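Local coordinates for ABC transporter periplasmic-binding protein YtfQ (Mycobacterium smegmatis, PDB 6HB0), which probably captures a sugar, apparently L-arabinofuranose, outside the cell membrane and delivers it to its ABC transporter, at residues E47-N51 against M272-K276; D90-Q94 against D111-V117; I181-Q185 against F201-T205; K231-T235 against G255-Y259. One frame throughout, in Å; residues are numbered along the deposited sequence.

Contact 1 (E47-N51 against M272-K276)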
loop_
_atom_site.group_PDB
_atom_site.type_symbol
_atom_site.label_atom_id
_atom_site.label_comp_id
_atom_site.label_asym_id
_atom_site.label_seq_id
_atom_site.Cartn_x
_atom_site.Cartn_y
_atom_site.Cartn_z
ATOM N N GLU A 47 -11.808 19.446 5.154
ATOM C CA GLU A 47 -10.668 20.340 5.391
ATOM C C GLU A 47 -10.333 21.250 4.223
ATOM O O GLU A 47 -9.932 22.412 4.435
ATOM C CB GLU A 47 -9.406 19.571 5.779
ATOM C CG GLU A 47 -9.415 18.738 7.070
ATOM C CD GLU A 47 -10.284 19.254 8.212
ATOM O OE1 GLU A 47 -9.884 19.457 9.373
ATOM O OE2 GLU A 47 -11.494 19.366 7.940
ATOM N N ALA A 48 -10.439 20.760 2.998
ATOM C CA ALA A 48 -10.097 21.596 1.872
ATOM C C ALA A 48 -11.239 22.465 1.360
ATOM O O ALA A 48 -11.043 23.184 0.394
ATOM C CB ALA A 48 -9.599 20.721 0.698
ATOM N N GLY A 49 -12.427 22.358 1.926
ATOM C CA GLY A 49 -13.552 23.104 1.406
ATOM C C GLY A 49 -14.113 22.577 0.098
ATOM O O GLY A 49 -14.726 23.323 -0.660
ATOM N N VAL A 50 -13.953 21.276 -0.148
ATOM C CA VAL A 50 -14.445 20.652 -1.361
ATOM C C VAL A 50 -15.788 20.003 -1.085
ATOM O O VAL A 50 -15.983 19.357 -0.072
ATOM C CB VAL A 50 -13.437 19.616 -1.888
ATOM C CG1 VAL A 50 -14.060 18.826 -3.026
ATOM C CG2 VAL A 50 -12.161 20.318 -2.344
ATOM N N ASN A 51 -16.732 20.203 -1.982
ATOM C CA ASN A 51 -18.022 19.587 -1.876
ATOM C C ASN A 51 -17.934 18.187 -2.522
ATOM O O ASN A 51 -17.886 18.058 -3.742
ATOM C CB ASN A 51 -19.059 20.480 -2.564
ATOM C CG ASN A 51 -20.417 19.850 -2.603
ATOM O OD1 ASN A 51 -20.737 19.024 -1.747
ATOM N ND2 ASN A 51 -21.200 20.168 -3.637
ATOM N N MET A 272 -7.370 16.316 -2.938
ATOM C CA MET A 272 -8.129 17.588 -2.918
ATOM C C MET A 272 -7.307 18.685 -3.597
ATOM O O MET A 272 -7.822 19.468 -4.360
ATOM C CB MET A 272 -8.512 18.000 -1.508
ATOM C CG MET A 272 -9.342 16.957 -0.802
ATOM S SD MET A 272 -10.819 16.453 -1.727
ATOM C CE MET A 272 -10.917 14.738 -1.217
ATOM N N ASP A 273 -6.024 18.731 -3.309
ATOM C CA ASP A 273 -5.141 19.691 -3.947
ATOM C C ASP A 273 -5.047 19.504 -5.469
ATOM O O ASP A 273 -5.127 20.464 -6.240
ATOM C CB ASP A 273 -3.762 19.609 -3.319
ATOM C CG ASP A 273 -2.809 20.556 -3.977
ATOM O OD1 ASP A 273 -3.071 21.789 -3.927
ATOM O OD2 ASP A 273 -1.830 20.082 -4.594
ATOM N N LEU A 274 -4.893 18.265 -5.921
ATOM C CA LEU A 274 -4.940 17.964 -7.329
ATOM C C LEU A 274 -6.279 18.281 -7.974
ATOM O O LEU A 274 -6.323 18.741 -9.105
ATOM C CB LEU A 274 -4.613 16.486 -7.599
ATOM C CG LEU A 274 -3.170 16.195 -7.296
ATOM C CD1 LEU A 274 -2.979 14.711 -6.989
ATOM C CD2 LEU A 274 -2.262 16.664 -8.414
ATOM N N ALA A 275 -7.369 18.021 -7.280
ATOM C CA ALA A 275 -8.678 18.348 -7.815
ATOM C C ALA A 275 -8.787 19.856 -8.099
ATOM O O ALA A 275 -9.235 20.281 -9.167
ATOM C CB ALA A 275 -9.754 17.900 -6.871
ATOM N N LYS A 276 -8.307 20.655 -7.160
ATOM C CA LYS A 276 -8.276 22.113 -7.375
ATOM C C LYS A 276 -7.415 22.502 -8.574
ATOM O O LYS A 276 -7.823 23.327 -9.387
ATOM C CB LYS A 276 -7.799 22.812 -6.114
ATOM C CG LYS A 276 -8.822 22.755 -5.034
ATOM C CD LYS A 276 -8.290 23.357 -3.737
ATOM C CE LYS A 276 -9.386 23.289 -2.682
ATOM N NZ LYS A 276 -8.837 23.586 -1.335
#
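Ala-48 and Val-50, which flank the Schellman turn that closes helix 38-48 at Gly-49, pack on Met-272 and Lys-276 of helix 269-279. The positive phi of Gly-49 (74°) and two bonds back into the last helical turn identify the motif. It steers the chain from the helix into strand 51-56, an outermost strand of the parallel sheet in this lobe of the periplasmic binding protein.

Followed outward from its backbone, the Met-272 side chain touches both flanks of the turn. Its CB lies 3.7 Å from Ala-48 CB, and its CG is still 4.1 Å from that same methyl. The chain then bends at CB-CG (chi2 -54°), which takes the sulfur off Ala-48 and over to the valine: SD is 4.1 Å from Val-50 CB and equally far from Val-50 CG2. The Met-272 side chain also packs on Ile-41, Ala-44 and Ala-45 of helix 38-48 and on Leu-22 of strand 21-26.

One helical turn on, Lys-276 runs out extended beyond CG along the more exposed flank. Val-50 CG2 is 4.1 Å from its CE, so the aliphatic stem shares in the packing before the charge is reached. The ammonium group may help to balance the partial negative charge expected at the C-terminal end of helix 38-48. Lys-276 NZ donates to Ala-48 O at 2.8 Å, in the carbonyl plane and on a lone pair, with a C=O...N angle of 134°.

Contact 2 (D90-Q94 against D111-V117). With ZN (zinc ion), chain H.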
loop_
_atom_site.group_PDB
_atom_site.type_symbol
_atom_site.label_atom_id
_atom_site.label_comp_id
_atom_site.label_asym_id
_atom_site.label_seq_id
_atom_site.Cartn_x
_atom_site.Cartn_y
_atom_site.Cartn_z
ATOM N N ASP A 90 -12.120 3.191 -21.254
ATOM C CA ASP A 90 -11.862 4.211 -22.279
ATOM C C ASP A 90 -13.122 4.899 -22.765
ATOM O O ASP A 90 -13.107 6.108 -22.984
ATOM C CB ASP A 90 -11.087 3.651 -23.468
ATOM C CG ASP A 90 -9.628 3.437 -23.172
ATOM O OD1 ASP A 90 -9.165 3.755 -22.043
ATOM O OD2 ASP A 90 -8.934 2.915 -24.079
ATOM N N ALA A 91 -14.215 4.151 -22.898
ATOM C CA ALA A 91 -15.476 4.709 -23.358
ATOM C C ALA A 91 -16.037 5.733 -22.372
ATOM O O ALA A 91 -16.345 6.867 -22.764
ATOM C CB ALA A 91 -16.501 3.626 -23.568
ATOM N N VAL A 92 -16.191 5.353 -21.114
ATOM C CA VAL A 92 -16.696 6.329 -20.162
ATOM C C VAL A 92 -15.743 7.539 -19.951
ATOM O O VAL A 92 -16.173 8.690 -19.727
ATOM C CB VAL A 92 -17.119 5.666 -18.860
ATOM C CG1 VAL A 92 -15.943 5.330 -17.963
ATOM C CG2 VAL A 92 -18.056 6.578 -18.090
ATOM N N LEU A 93 -14.455 7.297 -20.066
ATOM C CA LEU A 93 -13.458 8.364 -20.021
ATOM C C LEU A 93 -13.541 9.307 -21.233
ATOM O O LEU A 93 -13.223 10.480 -21.116
ATOM C CB LEU A 93 -12.066 7.785 -19.879
ATOM C CG LEU A 93 -11.798 7.133 -18.495
ATOM C CD1 LEU A 93 -10.393 6.574 -18.394
ATOM C CD2 LEU A 93 -12.066 8.036 -17.330
ATOM N N GLN A 94 -13.980 8.810 -22.384
ATOM C CA GLN A 94 -14.301 9.694 -23.502
ATOM C C GLN A 94 -15.472 10.564 -23.201
ATOM O O GLN A 94 -15.450 11.752 -23.574
ATOM C CB GLN A 94 -14.530 8.939 -24.813
ATOM C CG GLN A 94 -13.233 8.384 -25.392
ATOM C CD GLN A 94 -12.252 9.467 -25.838
ATOM O OE1 GLN A 94 -12.644 10.492 -26.349
ATOM N NE2 GLN A 94 -10.963 9.200 -25.678
ATOM N N ASP A 111 -5.258 0.420 -17.603
ATOM C CA ASP A 111 -4.738 0.199 -18.946
ATOM C C ASP A 111 -5.617 1.061 -19.842
ATOM O O ASP A 111 -6.849 1.001 -19.758
ATOM C CB ASP A 111 -5.003 -1.246 -19.411
ATOM C CG ASP A 111 -4.132 -2.305 -18.727
ATOM O OD1 ASP A 111 -3.117 -1.980 -18.054
ATOM O OD2 ASP A 111 -4.484 -3.506 -18.907
ATOM N N THR A 112 -5.029 1.861 -20.701
ATOM C CA THR A 112 -5.849 2.584 -21.663
ATOM C C THR A 112 -5.299 2.385 -23.052
ATOM O O THR A 112 -4.090 2.172 -23.201
ATOM C CB THR A 112 -5.895 4.083 -21.358
ATOM O OG1 THR A 112 -6.750 4.738 -22.315
ATOM C CG2 THR A 112 -4.494 4.671 -21.308
ATOM N N GLN A 113 -6.173 2.454 -24.043
ATOM C CA GLN A 113 -5.730 2.484 -25.427
ATOM C C GLN A 113 -5.846 3.929 -26.003
ATOM O O GLN A 113 -5.728 4.106 -27.203
ATOM C CB GLN A 113 -6.548 1.498 -26.268
ATOM C CG GLN A 113 -6.782 0.111 -25.646
ATOM C CD GLN A 113 -5.506 -0.691 -25.564
ATOM O OE1 GLN A 113 -4.706 -0.709 -26.517
ATOM N NE2 GLN A 113 -5.298 -1.364 -24.444
ATOM N N ASP A 114 -6.123 4.931 -25.165
ATOM C CA ASP A 114 -6.374 6.308 -25.630
ATOM C C ASP A 114 -5.336 7.173 -24.977
ATOM O O ASP A 114 -4.548 6.718 -24.137
ATOM C CB ASP A 114 -7.757 6.818 -25.217
ATOM C CG ASP A 114 -8.880 6.131 -25.935
ATOM O OD1 ASP A 114 -8.603 5.383 -26.911
ATOM O OD2 ASP A 114 -10.045 6.349 -25.529
ATOM N N THR A 115 -5.287 8.418 -25.415
ATOM C CA THR A 115 -4.319 9.381 -24.878
ATOM C C THR A 115 -5.067 10.418 -24.044
ATOM O O THR A 115 -6.174 10.877 -24.401
ATOM C CB THR A 115 -3.523 10.082 -26.003
ATOM O OG1 THR A 115 -4.437 10.533 -27.006
ATOM C CG2 THR A 115 -2.519 9.135 -26.628
ATOM N N ASP A 116 -4.467 10.780 -22.914
ATOM C CA ASP A 116 -4.965 11.897 -22.091
ATOM C C ASP A 116 -6.461 11.698 -21.753
ATOM O O ASP A 116 -7.327 12.582 -21.984
ATOM C CB ASP A 116 -4.730 13.240 -22.795
ATOM C CG ASP A 116 -3.220 13.569 -23.015
ATOM O OD1 ASP A 116 -2.316 12.991 -22.343
ATOM O OD2 ASP A 116 -2.954 14.436 -23.879
ATOM N N VAL A 117 -6.780 10.510 -21.264
ATOM C CA VAL A 117 -8.166 10.274 -20.772
ATOM C C VAL A 117 -8.290 10.458 -19.248
ATOM O O VAL A 117 -9.412 10.445 -18.672
ATOM C CB VAL A 117 -8.760 8.925 -21.266
ATOM C CG1 VAL A 117 -9.321 9.104 -22.673
ATOM C CG2 VAL A 117 -7.735 7.824 -21.205
HETATM ZN ZN ZN H . -9.985 4.130 -27.958
HETATM O O HOH W 1 -9.277 1.919 -19.753
HETATM O O HOH W 2 -10.189 2.424 -26.203
HETATM O O HOH W 3 -11.661 11.711 -19.266
HETATM O O HOH W 4 -7.994 3.534 -28.855
HETATM O O HOH W 5 -11.323 4.948 -27.088
HETATM O O HOH W 6 -9.917 5.963 -29.176
#
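Asp-90, at the start of helix 90-98, grips the loop 111-117 through both carboxylate oxygens. Its OD1 accepts from Thr-112 OG1 at 2.6 Å, the hydroxyl sitting above the carboxylate plane by 36°. Its OD2 takes the backbone N-H of Gln-113 at 2.8 Å on the syn lone pair, with an N-H...O angle of 157°. Thr-112 OG1 is itself anti to the backbone N, where it accepts from Asp-114 N at 2.9 Å and closes an ST turn; one hydroxyl therefore both shapes the loop and ties it to the helix. The remaining direct bond is amide to carboxylate: Gln-94 NE2 donates to Asp-114 OD2 at 3.0 Å from well above the carboxylate plane, the two flat groups being turned 77° apart.

Apolar packing accompanies these bonds. Leu-93 CB is 3.8 Å from Val-117 CB, the side chains crossing at about a right angle, and Val-117 CG1 comes obliquely to the end of the Gln-94 amide, 3.4 Å from its NE2.

Water and metal complete the contact. One water bridges Asp-90 OD1 to Asp-111 O, and another joins Leu-93 O to Val-117 O. The zinc ion is bound by Asp-114 OD1 at 2.1 Å, with four waters as its other ligands here: one donates to Asp-90 OD2, another to Gln-113 O. The metal probably offsets the closeness of the two carboxylates, whose OD2 atoms are 3.9 Å apart. This is a zinc site in which one aspartate binds directly and the other through a water, laid over a helix-to-loop junction in a lobe with a parallel sheet flanked by helices.

Contact 3 (I181-Q185 against F201-T205)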
loop_
_atom_site.group_PDB
_atom_site.type_symbol
_atom_site.label_atom_id
_atom_site.label_comp_id
_atom_site.label_asym_id
_atom_site.label_seq_id
_atom_site.Cartn_x
_atom_site.Cartn_y
_atom_site.Cartn_z
ATOM N N ILE A 181 17.935 -15.944 -1.882
ATOM C CA ILE A 181 16.669 -16.475 -1.486
ATOM C C ILE A 181 16.691 -18.011 -1.630
ATOM O O ILE A 181 16.707 -18.509 -2.737
ATOM C CB ILE A 181 15.565 -15.881 -2.323
ATOM C CG1 ILE A 181 15.519 -14.352 -2.090
ATOM C CG2 ILE A 181 14.233 -16.565 -1.958
ATOM C CD1 ILE A 181 14.696 -13.640 -3.138
ATOM N N VAL A 182 16.656 -18.719 -0.512
ATOM C CA VAL A 182 16.796 -20.187 -0.539
ATOM C C VAL A 182 15.443 -20.887 -0.496
ATOM O O VAL A 182 15.357 -22.077 -0.713
ATOM C CB VAL A 182 17.749 -20.720 0.570
ATOM C CG1 VAL A 182 19.173 -20.226 0.324
ATOM C CG2 VAL A 182 17.261 -20.366 1.966
ATOM N N ALA A 183 14.385 -20.167 -0.165
ATOM C CA ALA A 183 13.028 -20.730 -0.256
ATOM C C ALA A 183 12.045 -19.587 -0.351
ATOM O O ALA A 183 12.279 -18.524 0.240
ATOM C CB ALA A 183 12.716 -21.591 0.947
ATOM N N SER A 184 10.973 -19.800 -1.111
ATOM C CA SER A 184 9.993 -18.775 -1.374
ATOM C C SER A 184 8.666 -19.473 -1.646
ATOM O O SER A 184 8.589 -20.343 -2.501
ATOM C CB SER A 184 10.410 -17.931 -2.536
ATOM O OG SER A 184 9.685 -16.708 -2.556
ATOM N N GLN A 185 7.651 -19.177 -0.840
ATOM C CA GLN A 185 6.393 -19.887 -0.948
ATOM C C GLN A 185 5.252 -19.003 -0.454
ATOM O O GLN A 185 5.443 -18.224 0.462
ATOM C CB GLN A 185 6.490 -21.170 -0.129
ATOM C CG GLN A 185 5.260 -22.037 -0.164
ATOM C CD GLN A 185 5.496 -23.411 0.419
ATOM O OE1 GLN A 185 6.615 -23.915 0.394
ATOM N NE2 GLN A 185 4.443 -24.016 0.964
ATOM N N PHE A 201 9.721 -24.139 6.154
ATOM C CA PHE A 201 11.038 -23.617 5.847
ATOM C C PHE A 201 12.062 -24.081 6.909
ATOM O O PHE A 201 13.204 -24.402 6.574
ATOM C CB PHE A 201 11.032 -22.085 5.826
ATOM C CG PHE A 201 10.375 -21.457 4.638
ATOM C CD1 PHE A 201 10.099 -22.167 3.478
ATOM C CD2 PHE A 201 10.092 -20.107 4.656
ATOM C CE1 PHE A 201 9.583 -21.563 2.371
ATOM C CE2 PHE A 201 9.537 -19.497 3.551
ATOM C CZ PHE A 201 9.312 -20.221 2.397
ATOM N N LEU A 202 11.682 -24.007 8.167
ATOM C CA LEU A 202 12.518 -24.433 9.287
ATOM C C LEU A 202 12.884 -25.926 9.177
ATOM O O LEU A 202 13.948 -26.337 9.624
ATOM C CB LEU A 202 11.828 -24.177 10.618
ATOM C CG LEU A 202 11.748 -22.686 11.041
ATOM C CD1 LEU A 202 10.649 -22.491 12.089
ATOM C CD2 LEU A 202 13.073 -22.145 11.541
ATOM N N LYS A 203 12.000 -26.718 8.590
ATOM C CA LYS A 203 12.272 -28.134 8.359
ATOM C C LYS A 203 13.181 -28.376 7.170
ATOM O O LYS A 203 14.050 -29.228 7.244
ATOM C CB LYS A 203 10.962 -28.930 8.194
ATOM C CG LYS A 203 10.358 -29.346 9.518
ATOM C CD LYS A 203 8.893 -29.744 9.369
ATOM C CE LYS A 203 8.184 -29.782 10.719
ATOM N NZ LYS A 203 6.782 -29.298 10.608
ATOM N N SER A 204 12.991 -27.618 6.091
ATOM C CA SER A 204 13.663 -27.861 4.821
ATOM C C SER A 204 14.999 -27.109 4.680
ATOM O O SER A 204 15.815 -27.455 3.854
ATOM C CB SER A 204 12.752 -27.436 3.674
ATOM O OG SER A 204 12.793 -26.024 3.524
ATOM N N THR A 205 15.189 -26.063 5.470
ATOM C CA THR A 205 16.288 -25.146 5.267
ATOM C C THR A 205 17.098 -25.060 6.555
ATOM O O THR A 205 16.676 -24.416 7.514
ATOM C CB THR A 205 15.790 -23.731 4.877
ATOM O OG1 THR A 205 14.921 -23.809 3.739
ATOM C CG2 THR A 205 16.964 -22.828 4.543
#
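Phe-201 makes the largest single contribution to the contact, reaching from helix 191-204 to strand 179-186 with its ring. CG lies beside the backbone N and anti to the carbonyl carbon (chi1 -74°), and this swings the ring toward the strand although the bond to CB itself does not aim at it. Ala-183 CB approaches obliquely, 3.4 Å from CE1. At the far end of the ring, CZ is 3.8 Å from Gln-185 N, which lies at the edge and close to the ring plane; Gln-185 CB adds a contact of 3.9 Å to the same carbon. Val-151 and Leu-153 of strand 148-154 also pack on this phenylalanine. Strand 179-186, helix 191-204 and strand 210-213 form a beta-alpha-beta crossover, the two parallel strands being separated in the sheet by strand 148-154, and the contact packs the C-terminal end of the helix on an outermost strand.

Further along, Ser-204 OG and Thr-205 OG1 share a hydrogen bond of 3.1 Å. Thr-205, the first residue to leave helical angles, gives its backbone N to Phe-201 O at 2.8 Å. Its CG2 points to Val-182 and meets CG2 of that residue at 3.6 Å, methyl against methyl.

Contact 4 (K231-T235 against G255-Y259)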
loop_
_atom_site.group_PDB
_atom_site.type_symbol
_atom_site.label_atom_id
_atom_site.label_comp_id
_atom_site.label_asym_id
_atom_site.label_seq_id
_atom_site.Cartn_x
_atom_site.Cartn_y
_atom_site.Cartn_z
ATOM N N LYS A 231 13.626 -20.972 18.681
ATOM C CA LYS A 231 14.520 -19.915 18.220
ATOM C C LYS A 231 13.948 -18.548 18.565
ATOM O O LYS A 231 12.785 -18.424 18.925
ATOM C CB LYS A 231 14.772 -20.049 16.712
ATOM C CG LYS A 231 15.699 -21.206 16.338
ATOM C CD LYS A 231 15.397 -21.798 14.971
ATOM C CE LYS A 231 16.295 -22.991 14.620
ATOM N NZ LYS A 231 17.717 -22.597 14.425
ATOM N N LYS A 232 14.772 -17.518 18.429
ATOM C CA LYS A 232 14.432 -16.192 18.895
ATOM C C LYS A 232 14.225 -15.265 17.699
ATOM O O LYS A 232 15.192 -14.849 17.064
ATOM C CB LYS A 232 15.564 -15.688 19.783
ATOM C CG LYS A 232 15.098 -15.039 21.070
ATOM C CD LYS A 232 16.166 -14.096 21.628
ATOM C CE LYS A 232 15.521 -12.805 22.128
ATOM N NZ LYS A 232 16.560 -11.852 22.606
ATOM N N PRO A 233 12.954 -14.958 17.368
ATOM C CA PRO A 233 12.727 -14.134 16.175
ATOM C C PRO A 233 13.251 -12.771 16.433
ATOM O O PRO A 233 13.077 -12.268 17.489
ATOM C CB PRO A 233 11.200 -14.111 16.034
ATOM C CG PRO A 233 10.715 -14.317 17.406
ATOM C CD PRO A 233 11.685 -15.303 18.020
ATOM N N GLY A 234 13.893 -12.174 15.472
ATOM C CA GLY A 234 14.496 -10.871 15.677
ATOM C C GLY A 234 15.964 -10.920 16.029
ATOM O O GLY A 234 16.648 -9.937 15.838
ATOM N N THR A 235 16.441 -12.048 16.549
ATOM C CA THR A 235 17.883 -12.205 16.833
ATOM C C THR A 235 18.510 -13.365 16.077
ATOM O O THR A 235 19.448 -13.163 15.335
ATOM C CB THR A 235 18.140 -12.405 18.333
ATOM O OG1 THR A 235 17.344 -11.471 19.056
ATOM C CG2 THR A 235 19.612 -12.157 18.641
ATOM N N GLY A 255 11.243 -6.136 19.494
ATOM C CA GLY A 255 12.461 -6.757 18.944
ATOM C C GLY A 255 12.253 -8.102 18.238
ATOM O O GLY A 255 13.191 -8.754 17.920
ATOM N N LYS A 256 11.035 -8.470 17.924
ATOM C CA LYS A 256 10.747 -9.754 17.252
ATOM C C LYS A 256 10.718 -9.623 15.731
ATOM O O LYS A 256 10.879 -10.610 15.051
ATOM C CB LYS A 256 9.434 -10.288 17.768
ATOM C CG LYS A 256 9.540 -10.505 19.265
ATOM C CD LYS A 256 8.386 -11.342 19.750
ATOM C CE LYS A 256 8.548 -11.695 21.208
ATOM N NZ LYS A 256 7.410 -12.582 21.538
ATOM N N PHE A 257 10.435 -8.427 15.222
ATOM C CA PHE A 257 10.702 -8.057 13.836
ATOM C C PHE A 257 11.918 -7.121 13.902
ATOM O O PHE A 257 12.251 -6.591 14.955
ATOM C CB PHE A 257 9.562 -7.241 13.214
ATOM C CG PHE A 257 8.363 -8.011 12.756
ATOM C CD1 PHE A 257 8.095 -9.296 13.165
ATOM C CD2 PHE A 257 7.431 -7.363 11.942
ATOM C CE1 PHE A 257 6.942 -9.940 12.734
ATOM C CE2 PHE A 257 6.299 -8.000 11.493
ATOM C CZ PHE A 257 6.051 -9.285 11.891
ATOM N N ASN A 258 12.586 -6.922 12.772
ATOM C CA ASN A 258 13.713 -6.010 12.683
ATOM C C ASN A 258 13.452 -4.799 11.842
ATOM O O ASN A 258 14.074 -3.749 12.045
ATOM C CB ASN A 258 14.913 -6.789 12.147
ATOM C CG ASN A 258 15.218 -8.005 13.023
ATOM O OD1 ASN A 258 14.610 -9.054 12.866
ATOM N ND2 ASN A 258 16.080 -7.826 14.010
ATOM N N TYR A 259 12.550 -4.907 10.852
ATOM C CA TYR A 259 12.307 -3.780 9.982
ATOM C C TYR A 259 10.940 -3.926 9.306
ATOM O O TYR A 259 10.541 -5.044 8.886
ATOM C CB TYR A 259 13.402 -3.683 8.944
ATOM C CG TYR A 259 13.529 -2.345 8.248
ATOM C CD1 TYR A 259 13.912 -1.203 8.955
ATOM C CD2 TYR A 259 13.291 -2.220 6.896
ATOM C CE1 TYR A 259 14.023 0.032 8.319
ATOM C CE2 TYR A 259 13.418 -0.997 6.256
ATOM C CZ TYR A 259 13.805 0.107 6.993
ATOM O OH TYR A 259 13.908 1.272 6.333
HETATM O O HOH W 7 15.861 -7.778 17.771
#
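Two loops meet backbone to backbone at Gly-234 and Lys-256, whose CA atoms lie just 4.2 Å apart. The approach is documented by a pair of CA-H...O contacts: Lys-256 CA to Pro-233 O at 3.4 Å and Gly-234 CA to Gly-255 O at 3.3 Å, each nearly straight at the hydrogen (163° and 164°). Gly-234 has positive phi and no side chain, and the carbonyl of Gly-255 takes the place where a CB would stand. Gly-255 is also the glycine of a Schellman motif ending helix 246-253, so a helix terminus presents the carbonyl that meets the other loop.

Asn-258 supplies the conventional hydrogen bond. With CG folded back beside its own backbone N, the Asn-258 amide swings to the other loop; ND2 then donates to Gly-234 O at 2.8 Å with an N-H...O angle of 178°, and the acceptor lies in the amide plane. Asn-258 OD1 accepts from Ile-239 N of strand 238-242, so both ends of the amide are held and its rotation is fixed. A water donates to Gly-234 O and to Gly-255 O, at 3.0 and 2.8 Å, giving the Gly-234 carbonyl two partners.

Beside this polar centre, Pro-233 CB rests 3.7 Å from Lys-256 O. Lys-256 extends away along helix 216-228 to a salt bridge with Glu-227. The junction of the loops leading into neighbouring parallel strands 238-242 and 259-263 thus depends on close backbone approach at Gly-234, and the Asn-258 amide couples that glycine's carbonyl to strand 238-242 through Ile-239 N.

In the fold
Contacts 1 and 2 belong to the lobe with the all-parallel sheet, their centres 24 Å apart without touching; contacts 3 and 4 lie in the lobe with the mixed sheet. These last two do touch, through Leu-202 CD2 and Lys-231 CD at 4.2 Å, although they hold different helices and strands. All four are partly buried and lie toward the periphery. Contact 1 joins the ends of distant sequence, 221 residues apart, whereas the others close spans of 16 to 20. Their chemistry differs as well: contact 3 is largely apolar across the interface, contact 1 adds a lysine bond at a helix end, contact 4 relies on backbone polar groups, and contact 2 is dominated by carboxylates, water and zinc.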